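Local coordinates for protein CELL division inhibitor (Pyrococcus furiosus, PDB 1G3Q) that binds ADP and magnesium and, as a MinD-type P-loop ATPase, probably hydrolyses ATP in the control of cell division, at residues V19-S24 / S47-V52; G28-K33 / K228-I233; D40-N45 / Q124-S129; H60-G65 / P102-S107. All blocks are in the same frame, centred on the assembly; numbering follows the deposited sequence.

Contact 1: residues V19-S24 / S47-V52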
loop_
_atom_site.group_PDB
_atom_site.type_symbol
_atom_site.label_atom_id
_atom_site.label_comp_id
_atom_site.label_asym_id
_atom_site.label_seq_id
_atom_site.Cartn_x
_atom_site.Cartn_y
_atom_site.Cartn_z
ATOM N N VAL A 19 -4.017 0.129 -4.032
ATOM C CA VAL A 19 -2.772 0.585 -4.638
ATOM C C VAL A 19 -1.653 -0.393 -4.286
ATOM O O VAL A 19 -0.867 -0.777 -5.148
ATOM C CB VAL A 19 -2.404 2.008 -4.155
ATOM C CG1 VAL A 19 -0.995 2.382 -4.607
ATOM C CG2 VAL A 19 -3.399 3.004 -4.720
ATOM N N THR A 20 -1.588 -0.810 -3.023
ATOM C CA THR A 20 -0.554 -1.753 -2.603
ATOM C C THR A 20 -0.602 -3.025 -3.451
ATOM O O THR A 20 0.413 -3.456 -3.999
ATOM C CB THR A 20 -0.719 -2.169 -1.123
ATOM O OG1 THR A 20 -0.660 -1.009 -0.280
ATOM C CG2 THR A 20 0.392 -3.133 -0.725
ATOM N N ALA A 21 -1.784 -3.627 -3.542
ATOM C CA ALA A 21 -1.973 -4.858 -4.306
ATOM C C ALA A 21 -1.678 -4.711 -5.802
ATOM O O ALA A 21 -0.926 -5.506 -6.366
ATOM C CB ALA A 21 -3.395 -5.383 -4.106
ATOM N N ASN A 22 -2.266 -3.707 -6.447
ATOM C CA ASN A 22 -2.034 -3.517 -7.878
ATOM C C ASN A 22 -0.594 -3.132 -8.211
ATOM O O ASN A 22 -0.027 -3.632 -9.183
ATOM C CB ASN A 22 -2.997 -2.476 -8.455
ATOM C CG ASN A 22 -4.399 -3.032 -8.664
ATOM O OD1 ASN A 22 -5.234 -3.010 -7.757
ATOM N ND2 ASN A 22 -4.654 -3.552 -9.856
ATOM N N LEU A 23 -0.002 -2.251 -7.409
ATOM C CA LEU A 23 1.378 -1.841 -7.648
ATOM C C LEU A 23 2.305 -3.047 -7.474
ATOM O O LEU A 23 3.254 -3.227 -8.238
ATOM C CB LEU A 23 1.780 -0.716 -6.683
ATOM C CG LEU A 23 3.197 -0.146 -6.831
ATOM C CD1 LEU A 23 3.421 0.333 -8.267
ATOM C CD2 LEU A 23 3.382 1.003 -5.844
ATOM N N SER A 24 2.026 -3.876 -6.471
ATOM C CA SER A 24 2.835 -5.068 -6.230
ATOM C C SER A 24 2.859 -5.973 -7.457
ATOM O O SER A 24 3.927 -6.410 -7.904
ATOM C CB SER A 24 2.285 -5.872 -5.046
ATOM O OG SER A 24 2.480 -5.198 -3.819
ATOM N N SER A 47 -3.861 -9.605 2.152
ATOM C CA SER A 47 -3.696 -11.002 1.759
ATOM C C SER A 47 -4.892 -11.512 0.951
ATOM O O SER A 47 -4.726 -12.189 -0.064
ATOM C CB SER A 47 -3.502 -11.875 3.002
ATOM O OG SER A 47 -3.006 -13.158 2.659
ATOM N N LEU A 48 -6.097 -11.174 1.400
ATOM C CA LEU A 48 -7.317 -11.606 0.721
ATOM C C LEU A 48 -7.387 -11.018 -0.691
ATOM O O LEU A 48 -7.749 -11.700 -1.653
ATOM C CB LEU A 48 -8.538 -11.163 1.529
ATOM C CG LEU A 48 -9.711 -12.140 1.616
ATOM C CD1 LEU A 48 -10.130 -12.559 0.216
ATOM C CD2 LEU A 48 -9.308 -13.366 2.437
ATOM N N VAL A 49 -7.039 -9.742 -0.806
ATOM C CA VAL A 49 -7.055 -9.054 -2.091
ATOM C C VAL A 49 -6.015 -9.651 -3.047
ATOM O O VAL A 49 -6.138 -9.535 -4.267
ATOM C CB VAL A 49 -6.816 -7.540 -1.873
ATOM C CG1 VAL A 49 -6.423 -6.858 -3.161
ATOM C CG2 VAL A 49 -8.096 -6.911 -1.322
ATOM N N LEU A 50 -5.003 -10.308 -2.493
ATOM C CA LEU A 50 -3.976 -10.936 -3.324
ATOM C C LEU A 50 -4.245 -12.429 -3.527
ATOM O O LEU A 50 -3.424 -13.148 -4.095
ATOM C CB LEU A 50 -2.587 -10.720 -2.716
ATOM C CG LEU A 50 -2.042 -9.294 -2.871
ATOM C CD1 LEU A 50 -0.738 -9.141 -2.099
ATOM C CD2 LEU A 50 -1.827 -8.993 -4.351
ATOM N N GLY A 51 -5.393 -12.897 -3.049
ATOM C CA GLY A 51 -5.745 -14.298 -3.236
ATOM C C GLY A 51 -5.142 -15.321 -2.288
ATOM O O GLY A 51 -5.233 -16.519 -2.541
ATOM N N VAL A 52 -4.514 -14.864 -1.212
ATOM C CA VAL A 52 -3.929 -15.770 -0.225
ATOM C C VAL A 52 -4.891 -15.712 0.957
ATOM O O VAL A 52 -4.783 -14.849 1.826
ATOM C CB VAL A 52 -2.532 -15.293 0.201
ATOM C CG1 VAL A 52 -1.946 -16.245 1.232
ATOM C CG2 VAL A 52 -1.628 -15.209 -1.020
#

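Contact 2: residues G28-K33 / K228-I233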
loop_
_atom_site.group_PDB
_atom_site.type_symbol
_atom_site.label_atom_id
_atom_site.label_comp_id
_atom_site.label_asym_id
_atom_site.label_seq_id
_atom_site.Cartn_x
_atom_site.Cartn_y
_atom_site.Cartn_z
ATOM N N GLY A 28 5.875 -6.715 -9.944
ATOM C CA GLY A 28 6.279 -8.102 -10.046
ATOM C C GLY A 28 6.289 -8.540 -11.498
ATOM O O GLY A 28 7.143 -9.319 -11.924
ATOM N N ASP A 29 5.337 -8.024 -12.265
ATOM C CA ASP A 29 5.226 -8.368 -13.673
ATOM C C ASP A 29 6.373 -7.766 -14.481
ATOM O O ASP A 29 6.657 -8.214 -15.587
ATOM C CB ASP A 29 3.877 -7.894 -14.220
ATOM C CG ASP A 29 3.534 -8.523 -15.557
ATOM O OD1 ASP A 29 3.791 -9.736 -15.730
ATOM O OD2 ASP A 29 2.994 -7.814 -16.434
ATOM N N ARG A 30 7.030 -6.753 -13.925
ATOM C CA ARG A 30 8.150 -6.110 -14.605
ATOM C C ARG A 30 9.449 -6.811 -14.222
ATOM O O ARG A 30 10.534 -6.401 -14.636
ATOM C CB ARG A 30 8.219 -4.623 -14.233
ATOM C CG ARG A 30 7.006 -3.821 -14.685
ATOM C CD ARG A 30 7.007 -2.424 -14.093
ATOM N NE ARG A 30 8.096 -1.600 -14.608
ATOM C CZ ARG A 30 8.116 -1.055 -15.821
ATOM N NH1 ARG A 30 7.102 -1.241 -16.653
ATOM N NH2 ARG A 30 9.156 -0.327 -16.203
ATOM N N GLY A 31 9.331 -7.869 -13.424
ATOM C CA GLY A 31 10.500 -8.624 -13.015
ATOM C C GLY A 31 11.093 -8.273 -11.659
ATOM O O GLY A 31 12.128 -8.820 -11.290
ATOM N N ARG A 32 10.454 -7.376 -10.915
ATOM C CA ARG A 32 10.963 -6.985 -9.603
ATOM C C ARG A 32 10.393 -7.897 -8.516
ATOM O O ARG A 32 9.218 -8.261 -8.565
ATOM C CB ARG A 32 10.584 -5.532 -9.296
ATOM C CG ARG A 32 10.852 -4.560 -10.440
ATOM C CD ARG A 32 12.325 -4.529 -10.835
ATOM N NE ARG A 32 12.535 -3.765 -12.063
ATOM C CZ ARG A 32 13.727 -3.492 -12.585
ATOM N NH1 ARG A 32 13.816 -2.790 -13.710
ATOM N NH2 ARG A 32 14.833 -3.908 -11.980
ATOM N N LYS A 33 11.224 -8.261 -7.543
ATOM C CA LYS A 33 10.783 -9.124 -6.448
ATOM C C LYS A 33 10.110 -8.245 -5.402
ATOM O O LYS A 33 10.750 -7.381 -4.797
ATOM C CB LYS A 33 11.972 -9.868 -5.838
ATOM C CG LYS A 33 11.582 -10.929 -4.817
ATOM C CD LYS A 33 12.806 -11.661 -4.283
ATOM C CE LYS A 33 12.435 -12.642 -3.182
ATOM N NZ LYS A 33 13.645 -13.276 -2.573
ATOM N N LYS A 228 1.401 2.227 -15.462
ATOM C CA LYS A 228 2.154 3.471 -15.606
ATOM C C LYS A 228 2.720 3.900 -14.257
ATOM O O LYS A 228 3.851 4.381 -14.180
ATOM C CB LYS A 228 1.268 4.582 -16.177
ATOM C CG LYS A 228 0.874 4.362 -17.630
ATOM C CD LYS A 228 0.154 5.571 -18.208
ATOM C CE LYS A 228 -0.216 5.343 -19.672
ATOM N NZ LYS A 228 -0.827 6.555 -20.301
ATOM N N LEU A 229 1.939 3.721 -13.195
ATOM C CA LEU A 229 2.410 4.077 -11.860
ATOM C C LEU A 229 3.655 3.259 -11.522
ATOM O O LEU A 229 4.631 3.790 -10.991
ATOM C CB LEU A 229 1.332 3.808 -10.801
ATOM C CG LEU A 229 1.821 4.047 -9.362
ATOM C CD1 LEU A 229 2.150 5.531 -9.177
ATOM C CD2 LEU A 229 0.765 3.613 -8.356
ATOM N N ALA A 230 3.612 1.964 -11.822
ATOM C CA ALA A 230 4.737 1.076 -11.550
ATOM C C ALA A 230 5.975 1.576 -12.288
ATOM O O ALA A 230 7.081 1.547 -11.755
ATOM C CB ALA A 230 4.407 -0.340 -11.986
ATOM N N GLU A 231 5.774 2.031 -13.521
ATOM C CA GLU A 231 6.870 2.551 -14.329
ATOM C C GLU A 231 7.466 3.770 -13.625
ATOM O O GLU A 231 8.682 3.879 -13.475
ATOM C CB GLU A 231 6.358 2.948 -15.715
ATOM C CG GLU A 231 7.457 3.181 -16.742
ATOM C CD GLU A 231 6.928 3.763 -18.040
ATOM O OE1 GLU A 231 5.831 3.349 -18.476
ATOM O OE2 GLU A 231 7.614 4.627 -18.630
ATOM N N GLU A 232 6.599 4.680 -13.184
ATOM C CA GLU A 232 7.040 5.890 -12.494
ATOM C C GLU A 232 7.796 5.587 -11.204
ATOM O O GLU A 232 8.834 6.192 -10.931
ATOM C CB GLU A 232 5.844 6.790 -12.174
ATOM C CG GLU A 232 5.230 7.483 -13.377
ATOM C CD GLU A 232 6.239 8.326 -14.142
ATOM O OE1 GLU A 232 7.030 9.048 -13.494
ATOM O OE2 GLU A 232 6.234 8.271 -15.393
ATOM N N ILE A 233 7.269 4.662 -10.407
ATOM C CA ILE A 233 7.904 4.285 -9.149
ATOM C C ILE A 233 9.342 3.834 -9.394
ATOM O O ILE A 233 10.252 4.200 -8.645
ATOM C CB ILE A 233 7.128 3.139 -8.448
ATOM C CG1 ILE A 233 5.752 3.638 -7.999
ATOM C CG2 ILE A 233 7.923 2.607 -7.265
ATOM C CD1 ILE A 233 5.804 4.798 -7.031
#

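Contact 3: residues D40-N45 / Q124-S129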
loop_
_atom_site.group_PDB
_atom_site.type_symbol
_atom_site.label_atom_id
_atom_site.label_comp_id
_atom_site.label_asym_id
_atom_site.label_seq_id
_atom_site.Cartn_x
_atom_site.Cartn_y
_atom_site.Cartn_z
ATOM N N ASP A 40 -1.972 -2.958 8.136
ATOM C CA ASP A 40 -3.244 -2.469 8.661
ATOM C C ASP A 40 -3.717 -3.510 9.667
ATOM O O ASP A 40 -4.607 -4.320 9.392
ATOM C CB ASP A 40 -4.273 -2.312 7.540
ATOM C CG ASP A 40 -5.328 -1.280 7.874
ATOM O OD1 ASP A 40 -5.675 -1.174 9.067
ATOM O OD2 ASP A 40 -5.812 -0.581 6.953
ATOM N N LEU A 41 -3.105 -3.470 10.843
ATOM C CA LEU A 41 -3.377 -4.420 11.906
ATOM C C LEU A 41 -4.833 -4.633 12.321
ATOM O O LEU A 41 -5.221 -5.763 12.621
ATOM C CB LEU A 41 -2.529 -4.061 13.133
ATOM C CG LEU A 41 -1.016 -3.956 12.872
ATOM C CD1 LEU A 41 -0.282 -3.671 14.177
ATOM C CD2 LEU A 41 -0.504 -5.250 12.257
ATOM N N THR A 42 -5.640 -3.576 12.340
ATOM C CA THR A 42 -7.038 -3.730 12.754
ATOM C C THR A 42 -7.990 -4.055 11.611
ATOM O O THR A 42 -9.152 -4.396 11.850
ATOM C CB THR A 42 -7.572 -2.465 13.461
ATOM O OG1 THR A 42 -7.597 -1.377 12.533
ATOM C CG2 THR A 42 -6.690 -2.095 14.648
ATOM N N MET A 43 -7.505 -3.953 10.377
ATOM C CA MET A 43 -8.330 -4.234 9.204
ATOM C C MET A 43 -7.502 -4.940 8.135
ATOM O O MET A 43 -7.283 -4.400 7.058
ATOM C CB MET A 43 -8.889 -2.925 8.628
ATOM C CG MET A 43 -9.732 -2.116 9.604
ATOM S SD MET A 43 -11.289 -2.925 10.054
ATOM C CE MET A 43 -12.375 -2.253 8.791
ATOM N N ALA A 44 -7.041 -6.149 8.437
ATOM C CA ALA A 44 -6.224 -6.903 7.494
ATOM C C ALA A 44 -7.046 -7.326 6.282
ATOM O O ALA A 44 -7.961 -8.135 6.409
ATOM C CB ALA A 44 -5.634 -8.125 8.183
ATOM N N ASN A 45 -6.722 -6.769 5.116
ATOM C CA ASN A 45 -7.430 -7.084 3.873
ATOM C C ASN A 45 -6.476 -7.458 2.736
ATOM O O ASN A 45 -6.866 -8.145 1.798
ATOM C CB ASN A 45 -8.256 -5.879 3.393
ATOM C CG ASN A 45 -9.389 -5.520 4.332
ATOM O OD1 ASN A 45 -10.278 -6.331 4.596
ATOM N ND2 ASN A 45 -9.372 -4.289 4.834
ATOM N N GLN A 124 -2.566 7.852 14.391
ATOM C CA GLN A 124 -2.567 7.167 15.677
ATOM C C GLN A 124 -1.446 6.125 15.706
ATOM O O GLN A 124 -0.725 5.964 14.720
ATOM C CB GLN A 124 -3.932 6.528 15.950
ATOM C CG GLN A 124 -5.052 7.556 16.128
ATOM C CD GLN A 124 -4.679 8.673 17.102
ATOM O OE1 GLN A 124 -4.314 8.419 18.249
ATOM N NE2 GLN A 124 -4.774 9.915 16.643
ATOM N N LEU A 125 -1.302 5.424 16.827
ATOM C CA LEU A 125 -0.225 4.447 16.994
ATOM C C LEU A 125 -0.011 3.432 15.873
ATOM O O LEU A 125 1.081 3.359 15.306
ATOM C CB LEU A 125 -0.386 3.700 18.325
ATOM C CG LEU A 125 0.764 2.756 18.693
ATOM C CD1 LEU A 125 2.081 3.529 18.738
ATOM C CD2 LEU A 125 0.477 2.099 20.035
ATOM N N ASP A 126 -1.030 2.636 15.565
ATOM C CA ASP A 126 -0.895 1.636 14.510
ATOM C C ASP A 126 -0.466 2.273 13.191
ATOM O O ASP A 126 0.433 1.772 12.517
ATOM C CB ASP A 126 -2.214 0.878 14.313
ATOM C CG ASP A 126 -2.487 -0.117 15.425
ATOM O OD1 ASP A 126 -1.731 -0.130 16.421
ATOM O OD2 ASP A 126 -3.465 -0.888 15.304
ATOM N N ALA A 127 -1.110 3.379 12.829
ATOM C CA ALA A 127 -0.797 4.075 11.585
ATOM C C ALA A 127 0.654 4.542 11.552
ATOM O O ALA A 127 1.365 4.318 10.571
ATOM C CB ALA A 127 -1.732 5.267 11.400
ATOM N N MET A 128 1.092 5.192 12.626
ATOM C CA MET A 128 2.460 5.693 12.702
ATOM C C MET A 128 3.489 4.569 12.678
ATOM O O MET A 128 4.511 4.671 11.998
ATOM C CB MET A 128 2.650 6.531 13.968
ATOM C CG MET A 128 1.897 7.851 13.975
ATOM S SD MET A 128 2.385 8.966 12.637
ATOM C CE MET A 128 4.131 9.120 12.934
ATOM N N SER A 129 3.220 3.500 13.422
ATOM C CA SER A 129 4.135 2.362 13.484
ATOM C C SER A 129 4.352 1.739 12.109
ATOM O O SER A 129 5.461 1.335 11.767
ATOM C CB SER A 129 3.590 1.297 14.437
ATOM O OG SER A 129 3.423 1.824 15.740
#

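Contact 4: residues H60-G65 / P102-S107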
loop_
_atom_site.group_PDB
_atom_site.type_symbol
_atom_site.label_atom_id
_atom_site.label_comp_id
_atom_site.label_asym_id
_atom_site.label_seq_id
_atom_site.Cartn_x
_atom_site.Cartn_y
_atom_site.Cartn_z
ATOM N N HIS A 60 0.844 -10.570 12.594
ATOM C CA HIS A 60 0.362 -10.430 13.966
ATOM C C HIS A 60 1.060 -11.414 14.901
ATOM O O HIS A 60 1.366 -11.080 16.050
ATOM C CB HIS A 60 -1.158 -10.630 14.023
ATOM C CG HIS A 60 -1.932 -9.541 13.345
ATOM N ND1 HIS A 60 -1.927 -9.364 11.978
ATOM C CD2 HIS A 60 -2.725 -8.567 13.848
ATOM C CE1 HIS A 60 -2.687 -8.328 11.669
ATOM N NE2 HIS A 60 -3.183 -7.827 12.785
ATOM N N ASP A 61 1.310 -12.622 14.406
ATOM C CA ASP A 61 1.998 -13.643 15.190
ATOM C C ASP A 61 3.421 -13.174 15.457
ATOM O O ASP A 61 3.947 -13.322 16.562
ATOM C CB ASP A 61 2.032 -14.971 14.430
ATOM C CG ASP A 61 0.673 -15.630 14.347
ATOM O OD1 ASP A 61 0.120 -15.977 15.409
ATOM O OD2 ASP A 61 0.160 -15.804 13.222
ATOM N N VAL A 62 4.039 -12.603 14.429
ATOM C CA VAL A 62 5.403 -12.099 14.528
ATOM C C VAL A 62 5.472 -10.959 15.543
ATOM O O VAL A 62 6.344 -10.946 16.420
ATOM C CB VAL A 62 5.899 -11.580 13.151
ATOM C CG1 VAL A 62 7.333 -11.087 13.259
ATOM C CG2 VAL A 62 5.793 -12.692 12.103
ATOM N N LEU A 63 4.542 -10.013 15.430
ATOM C CA LEU A 63 4.497 -8.858 16.323
ATOM C C LEU A 63 4.156 -9.228 17.762
ATOM O O LEU A 63 4.351 -8.428 18.678
ATOM C CB LEU A 63 3.493 -7.825 15.803
ATOM C CG LEU A 63 3.765 -7.261 14.401
ATOM C CD1 LEU A 63 2.643 -6.311 14.009
ATOM C CD2 LEU A 63 5.109 -6.540 14.375
ATOM N N ALA A 64 3.639 -10.436 17.960
ATOM C CA ALA A 64 3.305 -10.900 19.303
ATOM C C ALA A 64 4.507 -11.664 19.848
ATOM O O ALA A 64 4.496 -12.140 20.983
ATOM C CB ALA A 64 2.075 -11.807 19.266
ATOM N N GLY A 65 5.548 -11.767 19.023
ATOM C CA GLY A 65 6.757 -12.469 19.417
ATOM C C GLY A 65 6.571 -13.974 19.425
ATOM O O GLY A 65 7.318 -14.693 20.092
ATOM N N PRO A 102 8.523 -1.493 12.598
ATOM C CA PRO A 102 9.740 -1.008 11.938
ATOM C C PRO A 102 10.906 -1.996 11.933
ATOM O O PRO A 102 11.516 -2.223 10.892
ATOM C CB PRO A 102 10.054 0.270 12.705
ATOM C CG PRO A 102 8.681 0.791 13.021
ATOM C CD PRO A 102 7.972 -0.460 13.496
ATOM N N GLU A 103 11.214 -2.589 13.084
ATOM C CA GLU A 103 12.321 -3.537 13.149
ATOM C C GLU A 103 12.029 -4.809 12.357
ATOM O O GLU A 103 12.911 -5.346 11.685
ATOM C CB GLU A 103 12.653 -3.885 14.608
ATOM C CG GLU A 103 11.545 -4.580 15.388
ATOM C CD GLU A 103 11.844 -4.660 16.882
ATOM O OE1 GLU A 103 12.041 -3.598 17.514
ATOM O OE2 GLU A 103 11.881 -5.784 17.426
ATOM N N VAL A 104 10.789 -5.283 12.419
ATOM C CA VAL A 104 10.417 -6.494 11.694
ATOM C C VAL A 104 10.504 -6.309 10.182
ATOM O O VAL A 104 11.130 -7.103 9.487
ATOM C CB VAL A 104 8.983 -6.942 12.042
ATOM C CG1 VAL A 104 8.579 -8.116 11.155
ATOM C CG2 VAL A 104 8.908 -7.346 13.505
ATOM N N ILE A 105 9.874 -5.258 9.675
ATOM C CA ILE A 105 9.878 -5.004 8.242
ATOM C C ILE A 105 11.275 -4.733 7.691
ATOM O O ILE A 105 11.701 -5.358 6.721
ATOM C CB ILE A 105 8.946 -3.825 7.901
ATOM C CG1 ILE A 105 7.504 -4.213 8.238
ATOM C CG2 ILE A 105 9.084 -3.449 6.426
ATOM C CD1 ILE A 105 6.484 -3.109 8.021
ATOM N N LYS A 106 11.996 -3.814 8.320
ATOM C CA LYS A 106 13.330 -3.467 7.858
ATOM C C LYS A 106 14.308 -4.641 7.822
ATOM O O LYS A 106 15.270 -4.621 7.060
ATOM C CB LYS A 106 13.879 -2.316 8.706
ATOM C CG LYS A 106 13.025 -1.056 8.575
ATOM C CD LYS A 106 13.620 0.143 9.303
ATOM C CE LYS A 106 12.802 1.395 9.018
ATOM N NZ LYS A 106 13.435 2.629 9.555
ATOM N N SER A 107 14.055 -5.671 8.624
ATOM C CA SER A 107 14.930 -6.840 8.643
ATOM C C SER A 107 14.797 -7.663 7.359
ATOM O O SER A 107 15.586 -8.573 7.114
ATOM C CB SER A 107 14.601 -7.736 9.838
ATOM O OG SER A 107 13.359 -8.399 9.647
#

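Contact 1: residues V19-S24 / S47-V52
Ala-21 meets Val-49 and Leu-50 with its one methyl group, touched by one branch of each, the two coming in about at right angles. Val-49 CG1 comes to 3.5 Å from Ala-21 CB, tighter than usual for two carbons. The torsion of Val-49 explains it: with CG1 anti to the backbone N (chi1 163°), that methyl is the one turned to helix 16-29. Followed outward, Leu-50 already points its CB to the helix, CG continues that course, and CD2 is the branch that ends 3.9 Å from Ala-21 CB, with Ala-21 O next at 4.1 Å, while CD1 stays farther off; the side chain also touches Ala-36 of the central sheet. Helix 16-29 is the one that follows the P-loop, whose Thr-17 and Thr-18 bind ADP, and Val-49 lies against Thr-17, a magnesium ligand. Facing it, helix 46-49 stops in a Schellman motif: Gly-51, at positive phi, sends its N to Leu-48 O while Val-52 N returns to Ser-47 O. Ser-47 OG adds a bond of 2.6 Å to Val-52 O, in the carbonyl plane and on a lone pair. Thr-20 O takes Ser-24 N and OG from opposite faces of its plane.

Contact 2: residues G28-K33 / K228-I233
Arg-30 reaches from the end of helix 16-29 across to Ala-230 and Glu-231 on helix 221-235. The close part is at the aliphatic middle of the arginine, where CD rests 3.9 Å from the buried Ala-230 CB. That methyl also packs on Leu-23, Ala-26 and Leu-27 of helix 16-29, making it the inner edge of the contact. The chain bends at the CG-CD bond (chi3 67°), which turns the guanidinium over the backbone of Glu-231: Glu-231 CA stands 4.1 Å above its plane, over the centre. The helix 16-29 end closes with a Schellman motif at Gly-31, and the chain then runs into strand 34-38; helix 221-235, the last of the chain, packs beside helix 16-29 on the same layer of the alpha-beta-alpha fold. The solvent side is looser: Arg-30 is exposed, Glu-231 partly so, and no polar bond joins them. Arg-30 NH2 lies 3.9 Å from Glu-231 CG, and although the guanidinium and carboxylate planes differ by only 11°, Arg-30 NH1 and Glu-231 OE1 remain 5.1 Å apart, so the opposite charges can attract only at a distance. The arginine's salt bridge goes from NE to Glu-234, one turn further along; its carboxylate also takes Arg-32 NE.

Contact 3: residues D40-N45 / Q124-S129
This is a small, partly buried van der Waals contact in which Leu-41 and Thr-42, in the loop after strand 34-38, meet Asp-126 near the start of helix 125-131. One carboxylate oxygen does the touching on the helix side. Asp-126 OD2 lies 3.5 Å from the methyl Thr-42 CG2 and 4.0 Å from Leu-41 CB, so a carboxylate oxygen, probably charged, is set against carbon from two consecutive residues. Thr-42 has its OG1 between the backbone N and the carbonyl carbon (chi1 65°), which leaves CG2 as the branch that meets the carboxylate. Asp-126 is directed at the loop from its CA onward, and its side chain also touches Pro-98, as that of Leu-41 does. The loop itself is shaped by a type I beta turn from Asp-40 to Met-43, closed by Met-43 N to Asp-40 O at 3.1 Å. Within helix 125-131, Ser-129 OG folds back and reaches Leu-125 O from above the carbonyl plane, 46° out of it, while Ser-129 N uses the same oxygen. Asp-40 and Asp-118 bind a magnesium ion in a structure of this protein, though that ion is not bound to this chain in the model, and the turn beginning at Asp-40 belongs to the loops at the C-terminal ends of parallel strands that surround the nucleotide site of a P-loop ATPase.

Contact 4: residues H60-G65 / P102-S107
Val-104 fills the meeting of helix 101-106 with helix 59-63, touching Val-62 and Leu-63 there. Coming along 102-107, Pro-102 O accepts from Lys-106 N, while the proline ring packs on Ser-133. Val-104 follows, and both of its methyls are at work. CG1 stands 3.8 Å from Val-62 CG1, and CG2 is 4.1 Å from the same methyl, so the tip of Val-62 lies against both branches of the fork. CG2 also meets Leu-63 CD2 at 4.0 Å. Both valines hold CG1 anti to their backbone N (chi1 -179° in Val-62 and 174° in Val-104), which brings the two CG1 methyls against each other. Leu-63 arrives differently: its CB bond runs across the contact rather than at it, and the outer part of the chain carries CD2 over to Val-104. Next, Ile-105 turns to the other side of the helix, onto Ile-115 and Ile-117 of strand 114-118. At the end, Ser-107 OG binds Val-104 O at 2.6 Å, tilted 26° from the carbonyl plane, and so gives Val-104 O a firm side-chain partner. Helix 59-63 ends in a Schellman motif at Gly-65, with Gly-65 N to Val-62 O at 2.8 Å. Between the two segments, then, the contacts are methyl on methyl: the attraction is dispersion and the hydrophobic effect, with shape rather than bond direction setting how these two helices sit together.

Contacts 1 and 4 are buried and purely apolar, whereas contacts 2 and 3 lie partly at the surface and bring a charged group against carbon. Helix 16-29 serves both contact 1 and contact 2, which touch through Leu-23 on Ala-230 and Ile-233: it meets 47-52 near the nucleotide and helix 221-235 at its far end. Contacts 3 and 4 also touch, Leu-41 O lying 2.9 Å from His-60 NE2 in a probable hydrogen bond and Leu-41 packing on Leu-63. Contact 2 is farther off, its nearest atoms about 17 Å from those of contact 3, on opposite sides of the chain's centre.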